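Local coordinates for protein dihydropteroate synthase (Burkholderia cenocepacia, PDB 2Y5S) that probably condenses para-aminobenzoate with 6-hydroxymethyl-7,8-dihydropterin diphosphate to give 7,8-dihydropteroate, the folate precursor bound here as the product, at residues Val157-Val165 with Phe198-Asn206; Ile190-Phe198 with Leu209-Pro218. All coordinates share one frame; numbering follows the deposited sequence.

Contact 1. Residues Val157-Val165 with Phe198-Asn206; sequences VGEPDYGDV and FGKAVVDDN. With 78H (7,8-dihydropteroate), chain P.
Tyr-162 and Val-157 both close on Gly-199, joining two loops of a TIM barrel: the connection after barrel strand 142-146, just before helix 165-182, and the one from strand 190-193 to helix 204-211. The packing is tight around this glycine. Val-157 sets CG2 3.3 Å from Gly-199 N. The phenol of Tyr-162, five residues on, donates from its OH to Gly-199 O over 2.7 Å, reaching the carbonyl from 44° out of its plane. Pro-160 adds a CA-H...O contact to the same oxygen, with CA 3.5 Å from Gly-199 O. Val-165 lays CG2 over the centre of one face of the Tyr-162 ring, while Asp-205 meets the ring edge, its OD2 3.6 Å from Tyr-162 CE2. Ring and carboxylate planes stand 87° apart. That OD2 also accepts from Ala-201 N at 2.8 Å, on the anti side but tilted out of the carboxylate plane, and so pins the turn leading into helix 204-211.

The solvent side is looser. Exposed Pro-160 rests its ring on the backbone between Lys-200 and Ala-201, with CG 3.6 Å from Ala-201 N. Farther along, Asp-164 caps the start of helix 165-182 and forms a salt bridge with Arg-294 of the second subunit.

Inward, a bend at chi2 (102°) brings the Lys-200 ammonium back to Phe-198 O, with NZ 2.9 Å away. Gly-195 O, Pro-194 O and His-147 ND1 are also within hydrogen-bonding reach, more acceptors than an ammonium has hydrogens, which would probably stabilise the buried charge. At the N-terminal end of 198-206, Phe-198 reaches the ligand pocket and turns one ring face to C16 of 7,8-dihydropteroate; N5 lies in the ring plane at its edge, and CZ is 3.2 Å from N11.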
loop_
_atom_site.group_PDB
_atom_site.type_symbol
_atom_site.label_atom_id
_atom_site.label_comp_id
_atom_site.label_asym_id
_atom_site.label_seq_id
_atom_site.Cartn_x
_atom_site.Cartn_y
_atom_site.Cartn_z
ATOM N N VAL B 157 -26.204 2.116 15.477
ATOM C CA VAL B 157 -26.041 1.700 14.091
ATOM C C VAL B 157 -27.073 0.605 13.772
ATOM O O VAL B 157 -27.363 -0.251 14.616
ATOM C CB VAL B 157 -24.605 1.182 13.839
ATOM C CG1 VAL B 157 -24.361 -0.134 14.589
ATOM C CG2 VAL B 157 -24.338 1.031 12.344
ATOM N N GLY B 158 -27.641 0.664 12.568
ATOM C CA GLY B 158 -28.622 -0.311 12.103
ATOM C C GLY B 158 -27.986 -1.380 11.226
ATOM O O GLY B 158 -26.766 -1.374 10.998
ATOM N N GLU B 159 -28.822 -2.302 10.744
ATOM C CA GLU B 159 -28.368 -3.415 9.915
ATOM C C GLU B 159 -28.194 -2.966 8.470
ATOM O O GLU B 159 -28.957 -2.124 7.997
ATOM C CB GLU B 159 -29.369 -4.572 9.963
ATOM C CG GLU B 159 -29.481 -5.237 11.331
ATOM C CD GLU B 159 -28.162 -5.850 11.789
ATOM O OE1 GLU B 159 -27.576 -6.641 11.010
ATOM O OE2 GLU B 159 -27.716 -5.540 12.921
ATOM N N PRO B 160 -27.206 -3.544 7.752
ATOM C CA PRO B 160 -26.986 -3.123 6.371
ATOM C C PRO B 160 -28.223 -3.342 5.529
ATOM O O PRO B 160 -28.864 -4.387 5.644
ATOM C CB PRO B 160 -25.859 -4.039 5.892
ATOM C CG PRO B 160 -25.250 -4.601 7.131
ATOM C CD PRO B 160 -26.343 -4.680 8.121
ATOM N N ASP B 161 -28.559 -2.359 4.697
ATOM C CA ASP B 161 -29.696 -2.483 3.795
ATOM C C ASP B 161 -29.603 -1.410 2.709
ATOM O O ASP B 161 -29.741 -0.221 3.005
ATOM C CB ASP B 161 -31.007 -2.346 4.569
ATOM C CG ASP B 161 -32.222 -2.536 3.689
ATOM O OD1 ASP B 161 -32.209 -3.446 2.834
ATOM O OD2 ASP B 161 -33.197 -1.775 3.856
ATOM N N TYR B 162 -29.368 -1.841 1.467
ATOM C CA TYR B 162 -29.073 -0.938 0.348
ATOM C C TYR B 162 -29.606 -1.489 -0.975
ATOM O O TYR B 162 -29.813 -2.680 -1.114
ATOM C CB TYR B 162 -27.557 -0.750 0.202
ATOM C CG TYR B 162 -26.890 -0.222 1.447
ATOM C CD1 TYR B 162 -27.023 1.114 1.812
ATOM C CD2 TYR B 162 -26.157 -1.059 2.276
ATOM C CE1 TYR B 162 -26.410 1.620 2.952
ATOM C CE2 TYR B 162 -25.551 -0.566 3.430
ATOM C CZ TYR B 162 -25.690 0.779 3.761
ATOM O OH TYR B 162 -25.110 1.278 4.900
ATOM N N GLY B 163 -29.804 -0.601 -1.942
ATOM C CA GLY B 163 -29.980 -0.986 -3.338
ATOM C C GLY B 163 -28.578 -1.096 -3.888
ATOM O O GLY B 163 -27.982 -2.168 -3.842
ATOM N N ASP B 164 -28.036 0.018 -4.380
ATOM C CA ASP B 164 -26.599 0.128 -4.609
ATOM C C ASP B 164 -26.020 0.975 -3.478
ATOM O O ASP B 164 -26.321 2.162 -3.361
ATOM C CB ASP B 164 -26.283 0.773 -5.957
ATOM C CG ASP B 164 -24.788 0.934 -6.196
ATOM O OD1 ASP B 164 -23.966 0.482 -5.357
ATOM O OD2 ASP B 164 -24.409 1.513 -7.230
ATOM N N VAL B 165 -25.188 0.359 -2.656
ATOM C CA VAL B 165 -24.661 1.026 -1.486
ATOM C C VAL B 165 -23.911 2.309 -1.864
ATOM O O VAL B 165 -23.965 3.286 -1.127
ATOM C CB VAL B 165 -23.759 0.088 -0.649
ATOM C CG1 VAL B 165 -22.516 -0.352 -1.439
ATOM C CG2 VAL B 165 -23.366 0.769 0.658
ATOM N N PHE B 198 -19.704 1.294 9.261
ATOM C CA PHE B 198 -20.904 1.813 9.962
ATOM C C PHE B 198 -22.210 1.413 9.258
ATOM O O PHE B 198 -22.748 2.159 8.416
ATOM C CB PHE B 198 -20.844 3.328 10.077
ATOM C CG PHE B 198 -19.832 3.842 11.062
ATOM C CD1 PHE B 198 -20.189 4.061 12.393
ATOM C CD2 PHE B 198 -18.527 4.145 10.658
ATOM C CE1 PHE B 198 -19.264 4.569 13.311
ATOM C CE2 PHE B 198 -17.595 4.644 11.561
ATOM C CZ PHE B 198 -17.965 4.861 12.891
ATOM N N GLY B 199 -22.728 0.236 9.614
ATOM C CA GLY B 199 -23.944 -0.294 9.001
ATOM C C GLY B 199 -23.705 -0.852 7.603
ATOM O O GLY B 199 -24.541 -0.695 6.714
ATOM N N LYS B 200 -22.551 -1.480 7.404
ATOM C CA LYS B 200 -22.171 -2.045 6.104
ATOM C C LYS B 200 -21.834 -3.515 6.268
ATOM O O LYS B 200 -21.252 -3.897 7.276
ATOM C CB LYS B 200 -20.950 -1.317 5.546
ATOM C CG LYS B 200 -21.264 0.007 4.841
ATOM C CD LYS B 200 -20.967 1.177 5.663
ATOM C CE LYS B 200 -21.568 2.447 5.080
ATOM N NZ LYS B 200 -21.607 3.520 6.111
ATOM N N ALA B 201 -22.204 -4.340 5.293
ATOM C CA ALA B 201 -21.696 -5.715 5.242
ATOM C C ALA B 201 -20.156 -5.653 5.267
ATOM O O ALA B 201 -19.548 -4.941 4.456
ATOM C CB ALA B 201 -22.220 -6.455 4.001
ATOM N N VAL B 202 -19.554 -6.379 6.217
ATOM C CA VAL B 202 -18.137 -6.214 6.597
ATOM C C VAL B 202 -17.176 -6.244 5.411
ATOM O O VAL B 202 -16.221 -5.489 5.365
ATOM C CB VAL B 202 -17.694 -7.262 7.668
ATOM C CG1 VAL B 202 -17.869 -8.744 7.159
ATOM C CG2 VAL B 202 -16.266 -6.992 8.134
ATOM N N VAL B 203 -17.438 -7.121 4.454
ATOM C CA VAL B 203 -16.629 -7.196 3.270
ATOM C C VAL B 203 -17.347 -6.592 2.049
ATOM O O VAL B 203 -16.837 -5.645 1.452
ATOM C CB VAL B 203 -16.125 -8.632 3.036
ATOM C CG1 VAL B 203 -15.484 -8.755 1.672
ATOM C CG2 VAL B 203 -15.090 -9.009 4.130
ATOM N N ASP B 204 -18.520 -7.103 1.692
ATOM C CA ASP B 204 -19.141 -6.720 0.404
ATOM C C ASP B 204 -19.479 -5.226 0.261
ATOM O O ASP B 204 -19.174 -4.644 -0.779
ATOM C CB ASP B 204 -20.353 -7.585 0.084
ATOM C CG ASP B 204 -19.964 -9.002 -0.286
ATOM O OD1 ASP B 204 -18.796 -9.218 -0.691
ATOM O OD2 ASP B 204 -20.810 -9.905 -0.154
ATOM N N ASP B 205 -20.061 -4.608 1.292
ATOM C CA ASP B 205 -20.412 -3.176 1.218
ATOM C C ASP B 205 -19.197 -2.280 1.373
ATOM O O ASP B 205 -19.020 -1.319 0.619
ATOM C CB ASP B 205 -21.459 -2.807 2.277
ATOM C CG ASP B 205 -22.826 -3.412 2.006
ATOM O OD1 ASP B 205 -23.148 -3.685 0.831
ATOM O OD2 ASP B 205 -23.593 -3.599 2.990
ATOM N N ASN B 206 -18.354 -2.571 2.358
ATOM C CA ASN B 206 -17.173 -1.759 2.600
ATOM C C ASN B 206 -16.205 -1.754 1.413
ATOM O O ASN B 206 -15.672 -0.702 1.043
ATOM C CB ASN B 206 -16.457 -2.223 3.875
ATOM C CG ASN B 206 -17.177 -1.800 5.152
ATOM O OD1 ASN B 206 -17.626 -0.652 5.278
ATOM N ND2 ASN B 206 -17.270 -2.723 6.124
HETATM O O4 78H P . -14.385 6.165 9.546
HETATM C C4 78H P . -14.543 7.160 10.256
HETATM C C5 78H P . -14.582 7.072 11.663
HETATM N N3 78H P . -14.711 8.418 9.656
HETATM C C9 78H P . -14.790 8.266 12.393
HETATM N N5 78H P . -14.377 5.891 12.300
HETATM C C2 78H P . -14.942 9.579 10.455
HETATM N N8 78H P . -14.833 8.247 13.780
HETATM N N1 78H P . -14.957 9.462 11.792
HETATM C C6 78H P . -14.454 5.807 13.643
HETATM N N2 78H P . -15.144 10.776 9.883
HETATM C C7 78H P . -14.876 6.984 14.527
HETATM C C10 78H P . -14.154 4.512 14.343
HETATM N N11 78H P . -15.345 3.655 14.362
HETATM C C15 78H P . -15.230 2.392 13.974
HETATM C C16 78H P . -16.111 1.850 13.045
HETATM C C17 78H P . -14.186 1.629 14.499
HETATM C C18 78H P . -15.964 0.532 12.651
HETATM C C19 78H P . -14.039 0.306 14.103
HETATM C C20 78H P . -14.931 -0.241 13.183
HETATM C C21 78H P . -14.750 -1.690 12.720
HETATM O O22 78H P . -15.376 -2.018 11.709
HETATM O O23 78H P . -13.901 -2.417 13.282
#

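Contact 2. Residues Ile190-Phe198 with Leu209-Pro218; sequences ICVDPGFGF and LLAALPDTAP. With 78H (7,8-dihydropteroate), chain P.
The Phe-196 ring is met along its edge by the last turn of helix 204-211 and the residues after it: Leu-210 N lies in the ring plane, 3.7 Å from CE1, and Leu-213 CD1 is near that plane, 3.9 Å from CZ. Leu-209 CB comes obliquely to the same CE1, and Met-232 and Ala-230 also pack on Phe-196. This is the strand-loop-helix unit of a TIM barrel, closed by hydrophobic packing with no hydrogen bond between its segments. The Asp-193 carboxylate faces the opposite way, into the pocket. With chi1 at 179° carrying CG away from the backbone N, OD2 turns to the pterin of 7,8-dihydropteroate, receiving a hydrogen bond from N3 whose modelled length, 2.5 Å, is doubtfully short, and a weak one from N2. OD1 takes Gly-195 N at 2.8 Å from above the carboxylate plane, an Asx turn that braces the ligand-binding group. On the outer side of the strand, Val-192 CG2 packs 4.1 Å from Ala-217 CB and also meets Pro-218. Pro-194 sets CG against Leu-213 CD1, the two side chains crossing at about a right angle. Leu-213 O is gripped twice, by Thr-216 N and by Thr-216 OG1, the latter 2.7 Å away in the carbonyl plane.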
loop_
_atom_site.group_PDB
_atom_site.type_symbol
_atom_site.label_atom_id
_atom_site.label_comp_id
_atom_site.label_asym_id
_atom_site.label_seq_id
_atom_site.Cartn_x
_atom_site.Cartn_y
_atom_site.Cartn_z
ATOM N N ILE B 190 -17.182 21.909 3.808
ATOM C CA ILE B 190 -17.751 20.573 3.936
ATOM C C ILE B 190 -16.903 19.523 3.226
ATOM O O ILE B 190 -16.529 19.674 2.060
ATOM C CB ILE B 190 -19.206 20.521 3.375
ATOM C CG1 ILE B 190 -20.106 21.531 4.120
ATOM C CG2 ILE B 190 -19.799 19.097 3.518
ATOM C CD1 ILE B 190 -21.440 21.864 3.417
ATOM N N CYS B 191 -16.605 18.452 3.948
ATOM C CA CYS B 191 -16.104 17.231 3.342
ATOM C C CYS B 191 -17.033 16.102 3.727
ATOM O O CYS B 191 -17.889 16.271 4.599
ATOM C CB CYS B 191 -14.675 16.927 3.761
ATOM S SG CYS B 191 -14.388 16.599 5.489
ATOM N N VAL B 192 -16.911 14.980 3.027
ATOM C CA VAL B 192 -17.792 13.839 3.251
ATOM C C VAL B 192 -16.986 12.560 3.456
ATOM O O VAL B 192 -15.820 12.448 3.030
ATOM C CB VAL B 192 -18.736 13.633 2.068
ATOM C CG1 VAL B 192 -19.586 14.890 1.825
ATOM C CG2 VAL B 192 -17.939 13.234 0.805
ATOM N N ASP B 193 -17.637 11.575 4.056
ATOM C CA ASP B 193 -16.998 10.322 4.417
ATOM C C ASP B 193 -18.033 9.194 4.306
ATOM O O ASP B 193 -19.110 9.275 4.911
ATOM C CB ASP B 193 -16.495 10.475 5.848
ATOM C CG ASP B 193 -15.811 9.250 6.392
ATOM O OD1 ASP B 193 -15.964 8.140 5.861
ATOM O OD2 ASP B 193 -15.143 9.417 7.440
ATOM N N PRO B 194 -17.710 8.131 3.548
ATOM C CA PRO B 194 -18.678 7.040 3.330
ATOM C C PRO B 194 -18.918 6.138 4.533
ATOM O O PRO B 194 -19.817 5.271 4.492
ATOM C CB PRO B 194 -18.035 6.233 2.196
ATOM C CG PRO B 194 -16.563 6.489 2.380
ATOM C CD PRO B 194 -16.497 7.944 2.733
ATOM N N GLY B 195 -18.117 6.311 5.587
ATOM C CA GLY B 195 -18.390 5.667 6.860
ATOM C C GLY B 195 -18.123 4.188 6.848
ATOM O O GLY B 195 -18.991 3.361 7.165
ATOM N N PHE B 196 -16.890 3.845 6.530
ATOM C CA PHE B 196 -16.499 2.462 6.510
ATOM C C PHE B 196 -16.760 1.801 7.872
ATOM O O PHE B 196 -16.362 2.333 8.898
ATOM C CB PHE B 196 -15.015 2.343 6.144
ATOM C CG PHE B 196 -14.730 2.685 4.734
ATOM C CD1 PHE B 196 -15.132 1.845 3.723
ATOM C CD2 PHE B 196 -14.074 3.878 4.402
ATOM C CE1 PHE B 196 -14.900 2.171 2.397
ATOM C CE2 PHE B 196 -13.829 4.202 3.083
ATOM C CZ PHE B 196 -14.251 3.346 2.079
ATOM N N GLY B 197 -17.439 0.656 7.853
ATOM C CA GLY B 197 -17.706 -0.116 9.054
ATOM C C GLY B 197 -18.930 0.363 9.821
ATOM O O GLY B 197 -19.174 -0.117 10.924
ATOM N N PHE B 198 -19.704 1.294 9.261
ATOM C CA PHE B 198 -20.904 1.813 9.962
ATOM C C PHE B 198 -22.210 1.413 9.258
ATOM O O PHE B 198 -22.748 2.159 8.416
ATOM C CB PHE B 198 -20.844 3.328 10.077
ATOM C CG PHE B 198 -19.832 3.842 11.062
ATOM C CD1 PHE B 198 -20.189 4.061 12.393
ATOM C CD2 PHE B 198 -18.527 4.145 10.658
ATOM C CE1 PHE B 198 -19.264 4.569 13.311
ATOM C CE2 PHE B 198 -17.595 4.644 11.561
ATOM C CZ PHE B 198 -17.965 4.861 12.891
ATOM N N LEU B 209 -17.592 0.228 -1.565
ATOM C CA LEU B 209 -17.382 1.646 -1.335
ATOM C C LEU B 209 -15.939 2.037 -1.560
ATOM O O LEU B 209 -15.691 3.128 -2.048
ATOM C CB LEU B 209 -17.822 2.041 0.078
ATOM C CG LEU B 209 -19.327 1.931 0.325
ATOM C CD1 LEU B 209 -19.604 1.972 1.830
ATOM C CD2 LEU B 209 -20.092 3.030 -0.391
ATOM N N LEU B 210 -14.985 1.181 -1.187
ATOM C CA LEU B 210 -13.572 1.501 -1.397
ATOM C C LEU B 210 -13.201 1.445 -2.880
ATOM O O LEU B 210 -12.533 2.364 -3.367
ATOM C CB LEU B 210 -12.668 0.592 -0.583
ATOM C CG LEU B 210 -11.143 0.788 -0.705
ATOM C CD1 LEU B 210 -10.738 2.273 -0.658
ATOM C CD2 LEU B 210 -10.447 0.008 0.392
ATOM N N ALA B 211 -13.635 0.394 -3.590
ATOM C CA ALA B 211 -13.384 0.262 -5.049
ATOM C C ALA B 211 -13.982 1.412 -5.871
ATOM O O ALA B 211 -13.393 1.841 -6.868
ATOM C CB ALA B 211 -13.930 -1.076 -5.576
ATOM N N ALA B 212 -15.153 1.886 -5.445
ATOM C CA ALA B 212 -15.865 2.968 -6.112
ATOM C C ALA B 212 -15.821 4.290 -5.358
ATOM O O ALA B 212 -16.706 5.122 -5.529
ATOM C CB ALA B 212 -17.317 2.550 -6.335
ATOM N N LEU B 213 -14.792 4.502 -4.541
ATOM C CA LEU B 213 -14.719 5.681 -3.669
ATOM C C LEU B 213 -15.071 7.037 -4.323
ATOM O O LEU B 213 -15.855 7.812 -3.750
ATOM C CB LEU B 213 -13.357 5.761 -2.958
ATOM C CG LEU B 213 -13.241 6.674 -1.729
ATOM C CD1 LEU B 213 -14.100 6.176 -0.580
ATOM C CD2 LEU B 213 -11.812 6.817 -1.240
ATOM N N PRO B 214 -14.517 7.340 -5.507
ATOM C CA PRO B 214 -14.837 8.678 -6.046
ATOM C C PRO B 214 -16.334 8.930 -6.204
ATOM O O PRO B 214 -16.787 10.058 -5.989
ATOM C CB PRO B 214 -14.151 8.704 -7.424
ATOM C CG PRO B 214 -13.319 7.497 -7.508
ATOM C CD PRO B 214 -13.701 6.538 -6.434
ATOM N N ASP B 215 -17.082 7.879 -6.542
ATOM C CA ASP B 215 -18.513 7.968 -6.777
ATOM C C ASP B 215 -19.364 8.059 -5.501
ATOM O O ASP B 215 -20.567 8.219 -5.601
ATOM C CB ASP B 215 -18.988 6.773 -7.610
ATOM C CG ASP B 215 -18.309 6.699 -8.974
ATOM O OD1 ASP B 215 -18.018 7.767 -9.560
ATOM O OD2 ASP B 215 -18.064 5.569 -9.443
ATOM N N THR B 216 -18.754 7.953 -4.316
ATOM C CA THR B 216 -19.477 8.160 -3.059
ATOM C C THR B 216 -19.711 9.655 -2.761
ATOM O O THR B 216 -20.584 10.000 -1.976
ATOM C CB THR B 216 -18.741 7.522 -1.856
ATOM O OG1 THR B 216 -17.482 8.158 -1.687
ATOM C CG2 THR B 216 -18.514 6.018 -2.060
ATOM N N ALA B 217 -18.955 10.539 -3.417
ATOM C CA ALA B 217 -18.984 11.967 -3.113
ATOM C C ALA B 217 -19.927 12.712 -4.048
ATOM O O ALA B 217 -19.762 12.663 -5.265
ATOM C CB ALA B 217 -17.588 12.560 -3.223
ATOM N N PRO B 218 -20.905 13.427 -3.485
ATOM C CA PRO B 218 -21.710 14.296 -4.318
ATOM C C PRO B 218 -20.922 15.532 -4.763
ATOM O O PRO B 218 -19.783 15.761 -4.304
ATOM C CB PRO B 218 -22.868 14.688 -3.396
ATOM C CG PRO B 218 -22.345 14.555 -2.060
ATOM C CD PRO B 218 -21.255 13.553 -2.068
HETATM O O4 78H P . -14.385 6.165 9.546
HETATM C C4 78H P . -14.543 7.160 10.256
HETATM C C5 78H P . -14.582 7.072 11.663
HETATM N N3 78H P . -14.711 8.418 9.656
HETATM C C9 78H P . -14.790 8.266 12.393
HETATM N N5 78H P . -14.377 5.891 12.300
HETATM C C2 78H P . -14.942 9.579 10.455
HETATM N N8 78H P . -14.833 8.247 13.780
HETATM N N1 78H P . -14.957 9.462 11.792
HETATM C C6 78H P . -14.454 5.807 13.643
HETATM N N2 78H P . -15.144 10.776 9.883
HETATM C C7 78H P . -14.876 6.984 14.527
HETATM C C10 78H P . -14.154 4.512 14.343
HETATM N N11 78H P . -15.345 3.655 14.362
HETATM C C15 78H P . -15.230 2.392 13.974
HETATM C C16 78H P . -16.111 1.850 13.045
HETATM C C17 78H P . -14.186 1.629 14.499
HETATM C C18 78H P . -15.964 0.532 12.651
HETATM C C19 78H P . -14.039 0.306 14.103
HETATM C C20 78H P . -14.931 -0.241 13.183
HETATM C C21 78H P . -14.750 -1.690 12.720
HETATM O O22 78H P . -15.376 -2.018 11.709
HETATM O O23 78H P . -13.901 -2.417 13.282
#

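Overall arrangement
After five barrel strands, 24-30 to 142-146, the chain passes 157-165 and helix 165-182 and adds the sixth, 190-193. Contact 1 closes the loop when residues 198-206 return to 157-165, enclosing that helix and strand. Contact 2 begins within this loop, at 190-198, and ends beyond it, at 209-218, closing the short connection of ten residues between its segments, so the two cross rather than nest. They share Phe-198, and both use helix 204-211, contact 1 at its start and contact 2 at its end. Contact 1 joins neighbouring loops at the pocket rim; contact 2 ties the strand to the helix outside it. Asn-206 OD1 to Gly-197 N bridges the two.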